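Local coordinates for protein transcriptional regulator, LacI family (Corynebacterium glutamicum, PDB 3H5T) that activates transcription of ino1 in an inositol-dependent manner by binding a palindromic promoter motif, and takes part in regulating cell wall biogenesis, at residues G302-H307 with V317-K322. Residues are numbered along the deposited sequence; the frame is centred on the assembly and turned at random.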
ATOM      1  N   GLY A 302       0.802  14.799   0.481  1.00 28.49           N
ATOM      2  CA  GLY A 302       0.825  13.416   0.907  1.00 27.08           C
ATOM      3  C   GLY A 302       1.161  12.498  -0.250  1.00 27.13           C
ATOM      4  O   GLY A 302       1.530  12.970  -1.322  1.00 26.97           O
ATOM      5  N   PHE A 303       1.046  11.189  -0.030  1.00 25.68           N
ATOM      6  CA  PHE A 303       1.321  10.193  -1.055  1.00 25.70           C
ATOM      7  C   PHE A 303       0.603   8.898  -0.669  1.00 26.81           C
ATOM      8  O   PHE A 303       0.817   8.372   0.422  1.00 27.46           O
ATOM      9  CB  PHE A 303       2.832   9.937  -1.180  1.00 23.69           C
ATOM     10  CG  PHE A 303       3.219   9.137  -2.401  1.00 23.38           C
ATOM     11  CD1 PHE A 303       3.963   9.723  -3.426  1.00 23.37           C
ATOM     12  CD2 PHE A 303       2.832   7.802  -2.539  1.00 23.12           C
ATOM     13  CE1 PHE A 303       4.319   8.993  -4.566  1.00 21.89           C
ATOM     14  CE2 PHE A 303       3.182   7.061  -3.679  1.00 21.50           C
ATOM     15  CZ  PHE A 303       3.923   7.656  -4.692  1.00 22.49           C
ATOM     16  N   ASP A 304      -0.247   8.417  -1.579  1.00 26.88           N
ATOM     17  CA  ASP A 304      -1.043   7.190  -1.446  1.00 27.15           C
ATOM     18  C   ASP A 304      -2.448   7.370  -1.997  1.00 28.06           C
ATOM     19  O   ASP A 304      -2.883   6.622  -2.876  1.00 26.52           O
ATOM     20  CB  ASP A 304      -1.150   6.716   0.008  1.00 27.44           C
ATOM     21  CG  ASP A 304      -0.080   5.708   0.368  1.00 26.86           C
ATOM     22  OD1 ASP A 304       0.614   5.241  -0.559  1.00 30.66           O
ATOM     23  OD2 ASP A 304       0.064   5.380   1.565  1.00 24.19           O
ATOM     24  N   GLY A 305      -3.159   8.362  -1.469  1.00 28.29           N
ATOM     25  CA  GLY A 305      -4.515   8.617  -1.913  1.00 28.72           C
ATOM     26  C   GLY A 305      -5.544   7.762  -1.192  1.00 29.62           C
ATOM     27  O   GLY A 305      -6.521   7.325  -1.797  1.00 29.77           O
ATOM     28  N   THR A 306      -5.331   7.518   0.100  1.00 30.13           N
ATOM     29  CA  THR A 306      -6.265   6.711   0.876  1.00 30.39           C
ATOM     30  C   THR A 306      -7.609   7.421   0.931  1.00 31.28           C
ATOM     31  O   THR A 306      -7.696   8.627   0.697  1.00 31.61           O
ATOM     32  CB  THR A 306      -5.758   6.463   2.336  1.00 31.53           C
ATOM     33  OG1 THR A 306      -5.694   7.703   3.058  1.00 30.33           O
ATOM     34  CG2 THR A 306      -4.369   5.821   2.319  1.00 32.18           C
ATOM     35  N   HIS A 307      -8.654   6.662   1.241  1.00 32.63           N
ATOM     36  CA  HIS A 307     -10.014   7.180   1.336  1.00 32.89           C
ATOM     37  C   HIS A 307     -10.096   8.417   2.231  1.00 33.19           C
ATOM     38  O   HIS A 307     -10.784   9.385   1.905  1.00 34.20           O
ATOM     39  CB  HIS A 307     -10.935   6.070   1.854  1.00 34.82           C
ATOM     40  CG  HIS A 307     -12.375   6.462   1.936  1.00 36.79           C
ATOM     41  ND1 HIS A 307     -12.876   7.254   2.949  1.00 37.86           N
ATOM     42  CD2 HIS A 307     -13.422   6.184   1.125  1.00 36.68           C
ATOM     43  CE1 HIS A 307     -14.168   7.447   2.756  1.00 36.46           C
ATOM     44  NE2 HIS A 307     -14.524   6.808   1.656  1.00 36.63           N
ATOM     45  N   VAL A 317      -0.461  12.206  -3.959  1.00 22.78           N
ATOM     46  CA  VAL A 317      -0.226  11.372  -5.141  1.00 24.76           C
ATOM     47  C   VAL A 317      -1.114  10.132  -5.035  1.00 25.93           C
ATOM     48  O   VAL A 317      -0.983   9.345  -4.093  1.00 27.70           O
ATOM     49  CB  VAL A 317       1.259  10.910  -5.225  1.00 23.64           C
ATOM     50  CG1 VAL A 317       1.463   9.996  -6.416  1.00 19.29           C
ATOM     51  CG2 VAL A 317       2.178  12.120  -5.325  1.00 24.19           C
ATOM     52  N   ILE A 318      -2.029   9.947  -5.978  1.00 26.05           N
ATOM     53  CA  ILE A 318      -2.889   8.776  -5.902  1.00 25.02           C
ATOM     54  C   ILE A 318      -2.213   7.543  -6.471  1.00 25.46           C
ATOM     55  O   ILE A 318      -1.725   7.540  -7.599  1.00 25.93           O
ATOM     56  CB  ILE A 318      -4.236   8.994  -6.620  1.00 23.84           C
ATOM     57  CG1 ILE A 318      -4.958  10.191  -5.989  1.00 19.51           C
ATOM     58  CG2 ILE A 318      -5.097   7.716  -6.512  1.00 16.77           C
ATOM     59  CD1 ILE A 318      -6.371  10.373  -6.461  1.00 18.46           C
ATOM     60  N   GLN A 319      -2.191   6.499  -5.659  1.00 25.89           N
ATOM     61  CA  GLN A 319      -1.585   5.231  -6.023  1.00 26.79           C
ATOM     62  C   GLN A 319      -2.663   4.145  -5.962  1.00 26.62           C
ATOM     63  O   GLN A 319      -3.367   3.994  -4.958  1.00 27.79           O
ATOM     64  CB  GLN A 319      -0.441   4.935  -5.053  1.00 26.14           C
ATOM     65  CG  GLN A 319       0.117   3.543  -5.136  1.00 30.79           C
ATOM     66  CD  GLN A 319       1.285   3.343  -4.189  1.00 31.86           C
ATOM     67  OE1 GLN A 319       1.278   3.845  -3.059  1.00 31.41           O
ATOM     68  NE2 GLN A 319       2.288   2.599  -4.640  1.00 32.86           N
ATOM     69  N   PRO A 320      -2.819   3.381  -7.049  1.00 26.27           N
ATOM     70  CA  PRO A 320      -3.830   2.318  -7.086  1.00 23.98           C
ATOM     71  C   PRO A 320      -3.413   1.103  -6.256  1.00 23.03           C
ATOM     72  O   PRO A 320      -3.004   0.081  -6.809  1.00 21.62           O
ATOM     73  CB  PRO A 320      -3.928   2.010  -8.574  1.00 24.94           C
ATOM     74  CG  PRO A 320      -2.501   2.173  -9.018  1.00 25.22           C
ATOM     75  CD  PRO A 320      -2.059   3.439  -8.311  1.00 25.64           C
ATOM     76  N   ASN A 321      -3.533   1.215  -4.931  1.00 22.11           N
ATOM     77  CA  ASN A 321      -3.140   0.131  -4.039  1.00 22.25           C
ATOM     78  C   ASN A 321      -3.936  -1.155  -4.127  1.00 22.14           C
ATOM     79  O   ASN A 321      -3.376  -2.242  -3.940  1.00 23.01           O
ATOM     80  CB  ASN A 321      -3.118   0.606  -2.585  1.00 24.02           C
ATOM     81  CG  ASN A 321      -1.918   1.469  -2.286  1.00 25.72           C
ATOM     82  OD1 ASN A 321      -0.811   1.167  -2.727  1.00 26.43           O
ATOM     83  ND2 ASN A 321      -2.124   2.543  -1.530  1.00 25.96           N
ATOM     84  N   LYS A 322      -5.233  -1.064  -4.397  1.00 19.69           N
ATOM     85  CA  LYS A 322      -6.010  -2.290  -4.488  1.00 20.07           C
ATOM     86  C   LYS A 322      -5.589  -3.048  -5.747  1.00 19.17           C
ATOM     87  O   LYS A 322      -5.477  -4.272  -5.739  1.00 18.42           O
ATOM     88  CB  LYS A 322      -7.512  -1.991  -4.517  1.00 18.30           C
ATOM     89  CG  LYS A 322      -8.395  -3.232  -4.534  1.00 19.36           C
ATOM     90  CD  LYS A 322      -9.822  -2.857  -4.208  1.00 22.12           C
ATOM     91  CE  LYS A 322     -10.667  -4.059  -3.812  1.00 22.73           C
ATOM     92  NZ  LYS A 322     -11.183  -4.848  -4.963  1.00 29.36           N
TER
HETATM   93  O   HOH W   1      -5.626   5.146  -3.212  1.00 37.66           O
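D304 forms a parallel bridge with I318, its backbone N and O bonded to V317 and Q319 on either side of that residue. Its N-H meets V317 O (D304 N to V317 O 2.8 Å, N-H...O 157°), approaching in the carbonyl plane. In return Q319 N donates to D304 O at 2.9 Å; this bond is nearly straight at the hydrogen, but the donor stands above the carbonyl plane, off the lone-pair direction. A third bond, from V317 N to G302 O at 3.4 Å, is weak. Farther along, a water bonded to G305 O and Q319 O spans the two segments, reaching G305 O at 2.7 Å.

The main apolar side-chain contact is F303 with V317. V317 CB lies over one ring face, displaced toward the rim and 3.8 Å from the F303 ring centroid, a CH-pi contact. With F303 CG anti to its own nitrogen (chi1 -168°), the ring is brought over the valine, whose CG1 reaches F303 CE1 and whose CG2 reaches F303 CD1, each at 3.5 Å. R224 adds a cation-pi contact to the same ring.

Among polar side chains, the D304 carboxylate and the Q319 amide extend together, their planes 31° apart. N321 ND2 comes within 4.0 Å of D304 OD1, while N321 OD1 takes a hydrogen bond from K324 NZ. D277 accepts the backbone N-H groups of G305 and T306 through OD2, which probably steadies the turn after D304.

The chain changes direction at F303, where strand 299-302, at the edge of the five-stranded sheet, gives way to pairing with strand 316-318 of the other sheet. Such a strand crossing between two alpha/beta subdomains is characteristic of the hinge in the periplasmic-binding-protein fold of LacI-family regulators.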